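Local coordinates for Oxidored_FMN domain-containing protein ([Pseudomonas] geniculata N1, PDB 6L6J) that is an amine oxidase acting on 6-hydroxypseudooxynicotine, with FMN and a [4Fe-4S] cluster bound as its likely redox cofactors, at residues T31-T36 / I42-A47; S261-D266 / E353-S358; S269-E274 / A534-D539; D529-A534 / T564-H569; N572-N575 / E580-V583. One frame throughout, in Å; residues are numbered along the deposited sequence.

How the interactions relate
Interactions 1, 3 and 4 are buried; 2 and 5 are only partly so. Interaction 1 stays inside the FMN-binding barrel, folding a loop back on the helix that follows it. Interaction 2 brings the barrel's 263-266 helix and the 349-355 helix together at the dimethylbenzene end of the flavin. Interactions 3 and 4, their centres about 8 Å apart, share A534 and helix 533-542: in interaction 3 R271 of the barrel lays NH1 on methyls of the second alpha/beta domain, while its NE pairs with E566 of interaction 4. Helix 567-577 serves both 4 and 5. Hydrocarbon dominates 1, 2 and 5, whereas a water and a carboxylate enter 4; 5 lies away from both cofactors.

Interaction 1: residues T31-T36 / I42-A47; sequences TAMGMT and IAFRKA
In the TIM barrel, the loop between strand 24-26 and helix 38-51 returns onto that helix, T31 pressing against F44 and R45. The T31 methyl CG2 lies over one face of the phenyl ring as a CH-pi contact, 3.6 Å from the centroid and 18° off the ring normal, shifted toward the CD2-CE2 side. F44 presents that face because its CG stands anti to the backbone N (chi1 -174°), which sends the ring off the helix toward the loop. M33 adds its methyl end more loosely, CE meeting F44 CD1 at 4.2 Å from an oblique direction. R45 bends at chi2 (-60°), bringing its chain back beside F44: its CD sits at the edge of the phenyl ring, and F44 CD2 lies over a face of the guanidinium. The charge is balanced by a salt bridge from NH2 to E59, and the same nitrogen donates to the carbonyl of H29, two residues before T31 and next to the FMN-binding A30. E59 also takes a weak hydrogen bond from T31 OG1. The T31 methyl thus serves both helix residues, CG2 lying 3.6 Å from R45 NH2 over a guanidinium face.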
# COMPACT_ATOMS: atom_id res chain seq x y z
N THR A 31 -2.69 8.66 -5.60
CA THR A 31 -2.58 7.64 -6.68
C THR A 31 -1.31 7.87 -7.52
O THR A 31 -1.04 7.01 -8.39
CB THR A 31 -3.84 7.66 -7.55
OG1 THR A 31 -4.16 9.04 -7.76
CG2 THR A 31 -5.00 6.92 -6.92
N ALA A 32 -0.60 8.98 -7.27
CA ALA A 32 0.60 9.42 -8.02
C ALA A 32 0.31 9.57 -9.52
O ALA A 32 1.21 9.33 -10.32
CB ALA A 32 1.74 8.45 -7.78
N MET A 33 -0.93 9.87 -9.86
CA MET A 33 -1.36 10.46 -11.15
C MET A 33 -1.84 11.87 -10.80
O MET A 33 -2.68 11.99 -9.84
CB MET A 33 -2.55 9.72 -11.76
CG MET A 33 -2.52 8.23 -11.58
SD MET A 33 -4.16 7.56 -11.25
CE MET A 33 -3.77 5.81 -11.26
N GLY A 34 -1.35 12.90 -11.46
CA GLY A 34 -1.72 14.27 -11.08
C GLY A 34 -2.67 14.86 -12.10
O GLY A 34 -3.48 14.09 -12.67
N MET A 35 -2.52 16.17 -12.36
CA MET A 35 -3.17 16.87 -13.49
C MET A 35 -2.50 16.42 -14.78
O MET A 35 -3.11 16.53 -15.86
CB MET A 35 -3.04 18.39 -13.33
CG MET A 35 -3.45 18.86 -11.95
SD MET A 35 -4.97 18.04 -11.37
CE MET A 35 -6.19 19.23 -11.95
N THR A 36 -1.29 15.90 -14.64
CA THR A 36 -0.43 15.44 -15.75
C THR A 36 -1.00 14.12 -16.31
O THR A 36 -0.72 13.82 -17.46
CB THR A 36 1.02 15.47 -15.26
OG1 THR A 36 1.02 15.37 -13.83
CG2 THR A 36 1.72 16.77 -15.60
N ILE A 42 -9.28 9.89 -13.30
CA ILE A 42 -10.71 9.72 -13.68
C ILE A 42 -11.06 8.23 -13.63
O ILE A 42 -11.91 7.87 -12.83
CB ILE A 42 -11.00 10.39 -15.04
CG1 ILE A 42 -11.17 11.90 -14.89
CG2 ILE A 42 -12.21 9.79 -15.74
CD1 ILE A 42 -11.00 12.68 -16.20
N ALA A 43 -10.42 7.39 -14.44
CA ALA A 43 -10.68 5.93 -14.55
C ALA A 43 -10.49 5.26 -13.18
O ALA A 43 -11.27 4.36 -12.81
CB ALA A 43 -9.76 5.32 -15.60
N PHE A 44 -9.46 5.67 -12.43
CA PHE A 44 -9.19 5.13 -11.08
C PHE A 44 -10.41 5.39 -10.21
O PHE A 44 -10.98 4.43 -9.74
CB PHE A 44 -7.92 5.71 -10.45
CG PHE A 44 -7.57 5.04 -9.15
CD1 PHE A 44 -6.82 3.86 -9.13
CD2 PHE A 44 -8.04 5.54 -7.94
CE1 PHE A 44 -6.54 3.21 -7.94
CE2 PHE A 44 -7.77 4.88 -6.74
CZ PHE A 44 -7.02 3.72 -6.75
N ARG A 45 -10.78 6.65 -10.02
CA ARG A 45 -11.86 7.06 -9.08
C ARG A 45 -13.21 6.51 -9.57
O ARG A 45 -13.94 5.93 -8.77
CB ARG A 45 -11.88 8.58 -8.95
CG ARG A 45 -10.58 9.20 -8.46
CD ARG A 45 -10.20 8.69 -7.10
NE ARG A 45 -8.91 9.18 -6.67
CZ ARG A 45 -8.25 8.79 -5.60
NH1 ARG A 45 -8.77 7.88 -4.80
NH2 ARG A 45 -7.07 9.33 -5.31
N LYS A 46 -13.51 6.62 -10.86
CA LYS A 46 -14.76 6.07 -11.46
C LYS A 46 -15.02 4.65 -10.93
O LYS A 46 -16.17 4.35 -10.50
CB LYS A 46 -14.71 6.09 -12.99
CG LYS A 46 -16.05 5.89 -13.70
CD LYS A 46 -15.95 5.90 -15.23
CE LYS A 46 -16.94 4.97 -15.92
NZ LYS A 46 -16.32 4.23 -17.06
N ALA A 47 -14.00 3.79 -10.94
CA ALA A 47 -14.14 2.35 -10.60
C ALA A 47 -14.71 2.20 -9.18
O ALA A 47 -15.47 1.23 -8.90
CB ALA A 47 -12.82 1.65 -10.76

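Interaction 2: residues S261-D266 / E353-S358; sequences SDWAWD and EVMTSS. With FMN (flavin mononucleotide), chain B.
W263 meets V354, M355 and the flavin of FMN at once, through different parts of its indole. The NE1-CZ2 edge stands over the face of the flavin's dimethylbenzene ring, NE1 lying 3.4 Å from FMN C9 and CZ2 3.5 Å from FMN C6, with the two planes steeply inclined. At the far end of the six-membered ring V354 CG1 sits in the indole plane, 3.9 Å from W263 CH2, while its other branch, CG2, touches the flavin methyl C7M. M355 comes past obliquely: its CG is 3.8 Å from W263 CZ3, and SD makes a Met-aromatic contact 4.9 Å from the ring centroid, 55° off the normal. One turn on from W263, D266 OD2 accepts from the ribityl O3' at 2.7 Å and also has H173 NE2 as a partner. Behind the first shell, W263 opens the short helix 263-266, and L565 packs against the indole. V354 and M355 end helix 349-355, closed by a Schellman motif with S357 at C-prime; T356 OG1 adds an in-plane bond to E353 O. C350, on the same helix, binds the iron-sulfur cluster. Ring and ribityl chain are thus treated differently, consistent with apolar side chains positioning the dimethylbenzene end while a carboxylate fixes the sugar-like chain by hydrogen bonding.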
# COMPACT_ATOMS: atom_id res chain seq x y z
N SER A 261 -1.17 10.01 13.49
CA SER A 261 -0.10 10.75 12.78
C SER A 261 1.11 9.85 12.51
O SER A 261 1.48 8.96 13.36
CB SER A 261 0.35 12.02 13.47
OG SER A 261 1.23 12.76 12.61
N ASP A 262 1.70 10.15 11.36
CA ASP A 262 2.76 9.44 10.61
C ASP A 262 2.15 8.28 9.81
O ASP A 262 1.46 7.43 10.39
CB ASP A 262 3.95 9.05 11.47
CG ASP A 262 5.23 8.92 10.64
OD1 ASP A 262 5.61 9.92 9.97
OD2 ASP A 262 5.81 7.82 10.63
N TRP A 263 2.43 8.30 8.50
CA TRP A 263 1.89 7.37 7.48
C TRP A 263 2.20 5.92 7.88
O TRP A 263 1.34 5.06 7.63
CB TRP A 263 2.46 7.78 6.12
CG TRP A 263 1.68 7.27 4.93
CD1 TRP A 263 0.53 6.53 4.94
CD2 TRP A 263 2.02 7.47 3.55
NE1 TRP A 263 0.15 6.24 3.65
CE2 TRP A 263 1.05 6.79 2.78
CE3 TRP A 263 3.06 8.14 2.89
CZ2 TRP A 263 1.09 6.78 1.39
CZ3 TRP A 263 3.09 8.13 1.50
CH2 TRP A 263 2.12 7.45 0.77
N ALA A 264 3.35 5.66 8.49
CA ALA A 264 3.88 4.31 8.80
C ALA A 264 3.01 3.67 9.89
O ALA A 264 3.00 2.41 9.96
CB ALA A 264 5.32 4.40 9.23
N TRP A 265 2.34 4.51 10.68
CA TRP A 265 1.38 4.12 11.75
C TRP A 265 -0.08 4.18 11.26
O TRP A 265 -0.94 3.46 11.81
CB TRP A 265 1.62 5.00 12.97
CG TRP A 265 3.02 4.97 13.48
CD1 TRP A 265 4.04 5.83 13.16
CD2 TRP A 265 3.57 4.03 14.42
NE1 TRP A 265 5.18 5.49 13.83
CE2 TRP A 265 4.92 4.39 14.62
CE3 TRP A 265 3.06 2.92 15.09
CZ2 TRP A 265 5.76 3.68 15.48
CZ3 TRP A 265 3.89 2.22 15.93
CH2 TRP A 265 5.22 2.60 16.13
N ASP A 266 -0.37 5.00 10.25
CA ASP A 266 -1.72 5.17 9.65
C ASP A 266 -2.00 4.02 8.65
O ASP A 266 -3.01 3.34 8.79
CB ASP A 266 -1.86 6.55 8.98
CG ASP A 266 -3.29 6.88 8.55
OD1 ASP A 266 -4.22 6.44 9.25
OD2 ASP A 266 -3.46 7.60 7.53
N GLU A 353 5.01 2.37 -4.47
CA GLU A 353 5.05 3.08 -5.77
C GLU A 353 4.86 4.55 -5.45
O GLU A 353 5.72 5.36 -5.81
CB GLU A 353 3.99 2.52 -6.72
CG GLU A 353 4.27 1.11 -7.19
CD GLU A 353 5.66 0.93 -7.79
OE1 GLU A 353 6.22 -0.18 -7.62
OE2 GLU A 353 6.19 1.90 -8.40
N VAL A 354 3.81 4.87 -4.70
CA VAL A 354 3.44 6.28 -4.37
C VAL A 354 4.64 6.96 -3.69
O VAL A 354 4.90 8.15 -4.00
CB VAL A 354 2.15 6.37 -3.54
CG1 VAL A 354 1.86 7.79 -3.07
CG2 VAL A 354 0.97 5.83 -4.34
N MET A 355 5.43 6.25 -2.89
CA MET A 355 6.55 6.95 -2.24
C MET A 355 7.82 6.98 -3.07
O MET A 355 8.71 7.72 -2.67
CB MET A 355 6.85 6.47 -0.82
CG MET A 355 6.63 7.64 0.08
SD MET A 355 6.95 7.32 1.71
CE MET A 355 8.48 8.23 1.95
N THR A 356 7.84 6.30 -4.20
CA THR A 356 8.83 6.52 -5.29
C THR A 356 8.20 7.41 -6.36
O THR A 356 8.64 7.33 -7.53
CB THR A 356 9.30 5.19 -5.89
OG1 THR A 356 8.19 4.67 -6.62
CG2 THR A 356 9.82 4.21 -4.87
N SER A 357 7.16 8.19 -5.99
CA SER A 357 6.46 9.16 -6.88
C SER A 357 6.06 8.53 -8.22
O SER A 357 6.13 9.23 -9.22
CB SER A 357 7.31 10.37 -7.13
OG SER A 357 7.94 10.80 -5.93
N SER A 358 5.64 7.26 -8.23
CA SER A 358 5.18 6.54 -9.44
C SER A 358 3.71 6.11 -9.29
O SER A 358 3.29 5.83 -8.16
CB SER A 358 6.05 5.34 -9.74
OG SER A 358 5.29 4.35 -10.44
N1 FMN B . -3.92 9.94 3.52
C2 FMN B . -4.06 11.29 3.29
O2 FMN B . -4.58 11.97 4.18
N3 FMN B . -3.71 11.91 2.15
C4 FMN B . -3.17 11.23 1.13
O4 FMN B . -2.85 11.80 0.09
C4A FMN B . -2.95 9.76 1.29
N5 FMN B . -2.41 9.01 0.30
C5A FMN B . -2.30 7.68 0.47
C6 FMN B . -1.81 6.89 -0.57
C7 FMN B . -1.73 5.52 -0.40
C7M FMN B . -1.15 4.71 -1.49
C8 FMN B . -2.17 4.89 0.85
C8M FMN B . -2.05 3.41 1.07
C9 FMN B . -2.66 5.64 1.88
C9A FMN B . -2.76 7.02 1.75
N10 FMN B . -3.29 7.81 2.78
C10 FMN B . -3.40 9.16 2.57
C1' FMN B . -3.77 7.23 4.08
C2' FMN B . -5.16 6.65 3.92
O2' FMN B . -6.04 7.73 3.69
C3' FMN B . -5.62 5.91 5.14
O3' FMN B . -5.75 6.84 6.22
C4' FMN B . -4.71 4.76 5.57
O4' FMN B . -4.30 3.99 4.41
C5' FMN B . -5.39 3.87 6.61
O5' FMN B . -6.55 3.31 6.02
P FMN B . -6.50 1.84 5.34
O1P FMN B . -6.17 0.88 6.46
O2P FMN B . -7.89 1.71 4.79
O3P FMN B . -5.43 1.93 4.28

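Interaction 3: residues S269-E274 / A534-D539; sequences SSRFFE and AAVVAD
The guanidinium of R271 turns an edge to A535, whose CB lies near its plane, while V536 CG2 approaches it obliquely. This joins the loop after helix 263-266, in the TIM-barrel part, to helix 533-542 of the OYE-like second alpha/beta domain. A single nitrogen does the touching: NH1 is 3.5 Å from V536 CG2 and 4.2 Å from A535 CB, so the helix offers the charged group only methyls. A bend at chi3 (-78°) carries the end of the arginine over to the helix. At chi1 174° V536 CG2 lies beside its backbone N, and this branch meets the arginine. R271 has its polar partner outside the pair: NE forms a salt bridge to E566 OE2. S269 OG lies close to the same oxygen, but the detail of that bond is doubtful. R435, from the NAD(P)-binding Rossmann-like region, bridges both sides, donating to R271 O and forming a salt bridge with D539.

The loop behind the arginine is tightly turned. S269 O accepts from both F272 N and F273 N, at 3.1 and 3.0 Å, and also lies at the edge of the F273 ring, in its plane. F273 in turn meets H569 edge to face. S269 closes an ST turn of its own, its OG accepting from R271 N at 3.1 Å with an N-H...O angle of 147°.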
# COMPACT_ATOMS: atom_id res chain seq x y z
N SER A 269 1.31 -1.73 7.80
CA SER A 269 1.56 -3.01 7.09
C SER A 269 1.02 -4.18 7.93
O SER A 269 1.10 -4.09 9.15
CB SER A 269 3.01 -3.19 6.82
OG SER A 269 3.33 -4.57 6.75
N SER A 270 0.54 -5.24 7.28
CA SER A 270 -0.01 -6.47 7.93
C SER A 270 1.07 -7.20 8.75
O SER A 270 0.68 -7.97 9.66
CB SER A 270 -0.69 -7.39 6.95
OG SER A 270 0.26 -8.12 6.17
N ARG A 271 2.36 -7.00 8.44
CA ARG A 271 3.50 -7.52 9.26
C ARG A 271 3.44 -7.00 10.73
O ARG A 271 4.09 -7.59 11.61
CB ARG A 271 4.85 -7.16 8.61
CG ARG A 271 5.24 -8.06 7.45
CD ARG A 271 6.72 -8.23 7.28
NE ARG A 271 7.34 -7.08 6.64
CZ ARG A 271 8.65 -6.92 6.44
NH1 ARG A 271 9.53 -7.82 6.87
NH2 ARG A 271 9.08 -5.85 5.81
N PHE A 272 2.73 -5.91 11.02
CA PHE A 272 2.84 -5.22 12.32
C PHE A 272 1.48 -4.75 12.86
O PHE A 272 1.40 -4.51 14.07
CB PHE A 272 3.84 -4.08 12.18
CG PHE A 272 5.24 -4.53 11.83
CD1 PHE A 272 6.01 -5.23 12.74
CD2 PHE A 272 5.77 -4.28 10.56
CE1 PHE A 272 7.29 -5.65 12.42
CE2 PHE A 272 7.05 -4.70 10.24
CZ PHE A 272 7.81 -5.38 11.16
N PHE A 273 0.45 -4.63 12.01
CA PHE A 273 -0.91 -4.22 12.46
C PHE A 273 -1.92 -5.25 11.98
O PHE A 273 -1.56 -5.96 11.07
CB PHE A 273 -1.17 -2.79 11.98
CG PHE A 273 -0.14 -1.78 12.42
CD1 PHE A 273 1.09 -1.70 11.77
CD2 PHE A 273 -0.38 -0.91 13.47
CE1 PHE A 273 2.05 -0.77 12.17
CE2 PHE A 273 0.57 0.02 13.87
CZ PHE A 273 1.79 0.09 13.22
N GLU A 274 -3.09 -5.36 12.61
CA GLU A 274 -4.30 -6.05 12.05
C GLU A 274 -5.48 -5.07 12.04
O GLU A 274 -5.28 -3.90 12.40
CB GLU A 274 -4.61 -7.37 12.80
CG GLU A 274 -5.45 -8.42 12.00
CD GLU A 274 -4.94 -8.97 10.66
OE1 GLU A 274 -3.91 -8.50 10.14
OE2 GLU A 274 -5.57 -9.87 10.11
N ALA A 534 14.98 -11.23 4.12
CA ALA A 534 16.10 -11.36 5.07
C ALA A 534 15.63 -10.96 6.47
O ALA A 534 16.06 -11.63 7.43
CB ALA A 534 17.29 -10.56 4.62
N ALA A 535 14.81 -9.91 6.59
CA ALA A 535 14.32 -9.43 7.91
C ALA A 535 13.40 -10.52 8.47
O ALA A 535 13.39 -10.74 9.71
CB ALA A 535 13.60 -8.11 7.82
N VAL A 536 12.69 -11.20 7.60
CA VAL A 536 11.72 -12.25 8.01
C VAL A 536 12.50 -13.47 8.50
O VAL A 536 12.07 -14.06 9.51
CB VAL A 536 10.70 -12.55 6.89
CG1 VAL A 536 9.78 -13.71 7.23
CG2 VAL A 536 9.86 -11.32 6.58
N VAL A 537 13.61 -13.84 7.85
CA VAL A 537 14.37 -15.06 8.26
C VAL A 537 15.00 -14.75 9.61
O VAL A 537 14.88 -15.57 10.52
CB VAL A 537 15.37 -15.59 7.21
CG1 VAL A 537 14.71 -15.89 5.88
CG2 VAL A 537 16.53 -14.67 6.99
N ALA A 538 15.55 -13.55 9.76
CA ALA A 538 16.15 -13.05 11.02
C ALA A 538 15.16 -13.28 12.16
O ALA A 538 15.51 -13.95 13.14
CB ALA A 538 16.50 -11.58 10.89
N ASP A 539 13.93 -12.78 11.99
CA ASP A 539 12.83 -12.89 12.98
C ASP A 539 12.62 -14.37 13.30
O ASP A 539 12.66 -14.73 14.47
CB ASP A 539 11.55 -12.24 12.47
CG ASP A 539 10.63 -11.79 13.58
OD1 ASP A 539 10.37 -12.60 14.50
OD2 ASP A 539 10.22 -10.62 13.56

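Interaction 4: residues D529-A534 / T564-H569; sequences DYYYMA and TLEMVH
Apolar contact between Y531 and T564 is small and lies at the phenol end: the T564 methyl CG2 is 3.9 Å from Y531 CE1 and 4.0 Å from Y531 OH, meeting the ring obliquely. Y531 reaches across with its CG anti to the backbone N (chi1 -169°). One face of its ring is covered by Y532, whose CD1 sits over the centre, and E566 OE1 stands at the edge near the plane, 4.4 Å from CE1.

Polar contact is bridged by a water that accepts from Y531 OH at 3.1 Å and donates to E566 OE1 at 2.6 Å. The same oxygen takes a bond from T564 OG1 at 2.9 Å, on its anti side and 17° out of the carboxylate plane. On the Y531 side, D529 makes an Asx turn: OD2 accepts from Y531 N at 3.0 Å, from above the carboxylate plane.

Ionic contact lies outside the pair: the other oxygen of E566, OE2, pairs with R271 of the barrel. The two segments lead into helices 533-542 and 567-577 of the second alpha/beta domain, with Y531 close to the cluster ligand C347. With hydroxyl, water and arginine around it, the E566 carboxylate is probably held in its ionised form, so that one carboxylate links T564, the water on Y531 and R271.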
# COMPACT_ATOMS: atom_id res chain seq x y z
N ASP A 529 19.15 -8.37 -0.97
CA ASP A 529 17.82 -8.34 -1.63
C ASP A 529 17.14 -7.01 -1.32
O ASP A 529 16.52 -6.48 -2.24
CB ASP A 529 16.94 -9.50 -1.15
CG ASP A 529 15.49 -9.33 -1.55
OD1 ASP A 529 15.15 -9.68 -2.69
OD2 ASP A 529 14.73 -8.83 -0.72
N TYR A 530 17.24 -6.53 -0.08
CA TYR A 530 16.86 -5.15 0.36
C TYR A 530 15.35 -5.05 0.65
O TYR A 530 14.85 -3.90 0.88
CB TYR A 530 17.27 -4.10 -0.69
CG TYR A 530 18.76 -3.85 -0.85
CD1 TYR A 530 19.71 -4.58 -0.16
CD2 TYR A 530 19.21 -2.87 -1.72
CE1 TYR A 530 21.07 -4.34 -0.30
CE2 TYR A 530 20.57 -2.63 -1.91
CZ TYR A 530 21.50 -3.36 -1.19
OH TYR A 530 22.81 -3.06 -1.35
N TYR A 531 14.62 -6.16 0.65
CA TYR A 531 13.16 -6.14 0.99
C TYR A 531 12.91 -6.96 2.27
O TYR A 531 13.72 -6.86 3.19
CB TYR A 531 12.41 -6.50 -0.30
CG TYR A 531 10.92 -6.29 -0.27
CD1 TYR A 531 10.31 -5.53 0.72
CD2 TYR A 531 10.11 -6.88 -1.21
CE1 TYR A 531 8.93 -5.38 0.77
CE2 TYR A 531 8.73 -6.71 -1.20
CZ TYR A 531 8.13 -5.97 -0.20
OH TYR A 531 6.77 -5.80 -0.16
N TYR A 532 11.88 -7.80 2.34
CA TYR A 532 11.40 -8.43 3.59
C TYR A 532 12.06 -9.79 3.87
O TYR A 532 12.06 -10.21 5.02
CB TYR A 532 9.89 -8.65 3.49
CG TYR A 532 9.48 -9.58 2.38
CD1 TYR A 532 9.22 -9.10 1.11
CD2 TYR A 532 9.33 -10.94 2.59
CE1 TYR A 532 8.81 -9.93 0.08
CE2 TYR A 532 8.92 -11.78 1.58
CZ TYR A 532 8.66 -11.28 0.32
OH TYR A 532 8.26 -12.13 -0.68
N MET A 533 12.55 -10.51 2.85
CA MET A 533 12.91 -11.94 3.00
C MET A 533 14.00 -12.12 4.06
O MET A 533 13.94 -13.09 4.82
CB MET A 533 13.38 -12.56 1.70
CG MET A 533 13.75 -14.03 1.83
SD MET A 533 12.49 -15.06 2.65
CE MET A 533 11.46 -15.51 1.25
N ALA A 534 14.98 -11.23 4.12
CA ALA A 534 16.10 -11.36 5.07
C ALA A 534 15.63 -10.96 6.47
O ALA A 534 16.06 -11.63 7.43
CB ALA A 534 17.29 -10.56 4.62
N THR A 564 7.48 0.83 1.73
CA THR A 564 6.32 0.08 2.24
C THR A 564 5.95 0.62 3.63
O THR A 564 4.99 0.11 4.22
CB THR A 564 6.64 -1.42 2.29
OG1 THR A 564 7.67 -1.55 3.26
CG2 THR A 564 7.07 -2.00 0.96
N LEU A 565 6.70 1.61 4.13
CA LEU A 565 6.52 2.24 5.46
C LEU A 565 6.64 1.16 6.54
O LEU A 565 5.82 1.17 7.47
CB LEU A 565 5.16 2.92 5.53
CG LEU A 565 4.86 3.91 4.42
CD1 LEU A 565 3.38 4.30 4.45
CD2 LEU A 565 5.75 5.13 4.53
N GLU A 566 7.61 0.26 6.41
CA GLU A 566 7.87 -0.82 7.39
C GLU A 566 9.25 -0.65 8.04
O GLU A 566 9.50 -1.36 9.03
CB GLU A 566 7.76 -2.19 6.73
CG GLU A 566 6.36 -2.51 6.24
CD GLU A 566 6.26 -3.86 5.53
OE1 GLU A 566 6.93 -4.04 4.48
OE2 GLU A 566 5.54 -4.75 6.05
N MET A 567 10.11 0.25 7.55
CA MET A 567 11.51 0.33 8.07
C MET A 567 11.47 0.52 9.59
O MET A 567 12.07 -0.30 10.30
CB MET A 567 12.34 1.45 7.44
CG MET A 567 13.84 1.10 7.49
SD MET A 567 15.00 2.42 7.09
CE MET A 567 14.35 2.94 5.50
N VAL A 568 10.74 1.54 10.06
CA VAL A 568 10.72 1.92 11.50
C VAL A 568 10.19 0.74 12.34
O VAL A 568 10.62 0.60 13.47
CB VAL A 568 9.90 3.20 11.71
CG1 VAL A 568 8.44 3.00 11.32
CG2 VAL A 568 10.01 3.74 13.13
N HIS A 569 9.27 -0.06 11.80
CA HIS A 569 8.65 -1.21 12.52
C HIS A 569 9.60 -2.41 12.48
O HIS A 569 9.68 -3.11 13.51
CB HIS A 569 7.27 -1.59 11.94
CG HIS A 569 6.33 -0.44 11.91
ND1 HIS A 569 6.28 0.48 12.93
CD2 HIS A 569 5.45 -0.04 10.98
CE1 HIS A 569 5.38 1.40 12.64
NE2 HIS A 569 4.88 1.12 11.42
O HOH W 1 5.59 -5.37 2.65

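Interaction 5: residues N572-N575 / E580-V583; sequences NSMN and EIVV
I581 reaches from its strand toward M574 and N575, and its longer branch makes the contacts. From CB the side chain forks: CG2 stands anti to the backbone N, while CG1 lies beside that N (chi1 -49°) and heads for the helix. CG1 meets the sulfur of M574, SD being 3.9 Å away. The chain then runs on to CD1, which lies 4.2 Å from M574 CB and 3.9 Å from N575 OD1. The tip thus touches both the root of the methionine and the amide oxygen of the asparagine, and the isoleucine crosses both side chains at about a right angle. Helix 567-577 and strand 580-582 are joined here by a short link in the second alpha/beta domain; the strand runs parallel to 547-552, so the helix belongs to a beta-alpha-beta crossover and M574 faces the sheet. There its side chain also touches Y550 on the neighbouring strand and A535 on helix 533-542. M574 is extended beyond CG, which brings SD alongside I581 CG1 and carries CE on to A535. N575, at the outer side, brings its amide end nearer than its CB to the I581 methyl.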
# COMPACT_ATOMS: atom_id res chain seq x y z
N ASN A 572 12.47 -1.46 15.03
CA ASN A 572 11.92 -1.60 16.42
C ASN A 572 11.76 -3.09 16.76
O ASN A 572 12.15 -3.47 17.86
CB ASN A 572 10.57 -0.93 16.64
CG ASN A 572 10.67 0.58 16.65
OD1 ASN A 572 11.77 1.12 16.63
ND2 ASN A 572 9.53 1.26 16.63
N SER A 573 11.24 -3.88 15.84
CA SER A 573 11.08 -5.35 15.98
C SER A 573 12.43 -5.99 16.34
O SER A 573 12.47 -6.81 17.28
CB SER A 573 10.52 -5.93 14.70
OG SER A 573 10.37 -7.33 14.81
N MET A 574 13.49 -5.61 15.62
CA MET A 574 14.85 -6.20 15.72
C MET A 574 15.47 -5.79 17.07
O MET A 574 15.93 -6.68 17.82
CB MET A 574 15.72 -5.74 14.53
CG MET A 574 15.54 -6.53 13.21
SD MET A 574 16.59 -5.93 11.81
CE MET A 574 16.26 -7.16 10.55
N ASN A 575 15.46 -4.50 17.40
CA ASN A 575 15.87 -3.99 18.74
C ASN A 575 15.18 -4.79 19.86
O ASN A 575 15.86 -5.13 20.84
CB ASN A 575 15.59 -2.50 18.89
CG ASN A 575 16.50 -1.67 18.01
OD1 ASN A 575 17.49 -2.19 17.50
ND2 ASN A 575 16.13 -0.43 17.77
N GLU A 580 20.96 -7.97 16.18
CA GLU A 580 22.04 -7.03 15.81
C GLU A 580 21.79 -6.51 14.39
O GLU A 580 21.50 -7.33 13.47
CB GLU A 580 23.39 -7.75 15.90
CG GLU A 580 24.51 -6.86 16.36
CD GLU A 580 24.37 -6.40 17.80
OE1 GLU A 580 24.71 -5.21 18.07
OE2 GLU A 580 23.94 -7.24 18.66
N ILE A 581 21.88 -5.18 14.21
CA ILE A 581 21.83 -4.50 12.90
C ILE A 581 23.24 -3.98 12.55
O ILE A 581 23.74 -3.09 13.28
CB ILE A 581 20.79 -3.36 12.90
CG1 ILE A 581 19.45 -3.82 13.47
CG2 ILE A 581 20.65 -2.77 11.50
CD1 ILE A 581 18.50 -2.69 13.78
N VAL A 582 23.81 -4.52 11.47
CA VAL A 582 25.04 -4.01 10.80
C VAL A 582 24.67 -3.49 9.40
O VAL A 582 24.01 -4.22 8.64
CB VAL A 582 26.12 -5.11 10.71
CG1 VAL A 582 27.42 -4.59 10.09
CG2 VAL A 582 26.40 -5.76 12.06
N VAL A 583 25.17 -2.31 9.04
CA VAL A 583 24.89 -1.64 7.73
C VAL A 583 26.18 -1.18 7.04
O VAL A 583 27.27 -1.32 7.62
CB VAL A 583 23.92 -0.47 7.94
CG1 VAL A 583 22.56 -1.02 8.41
CG2 VAL A 583 24.47 0.59 8.88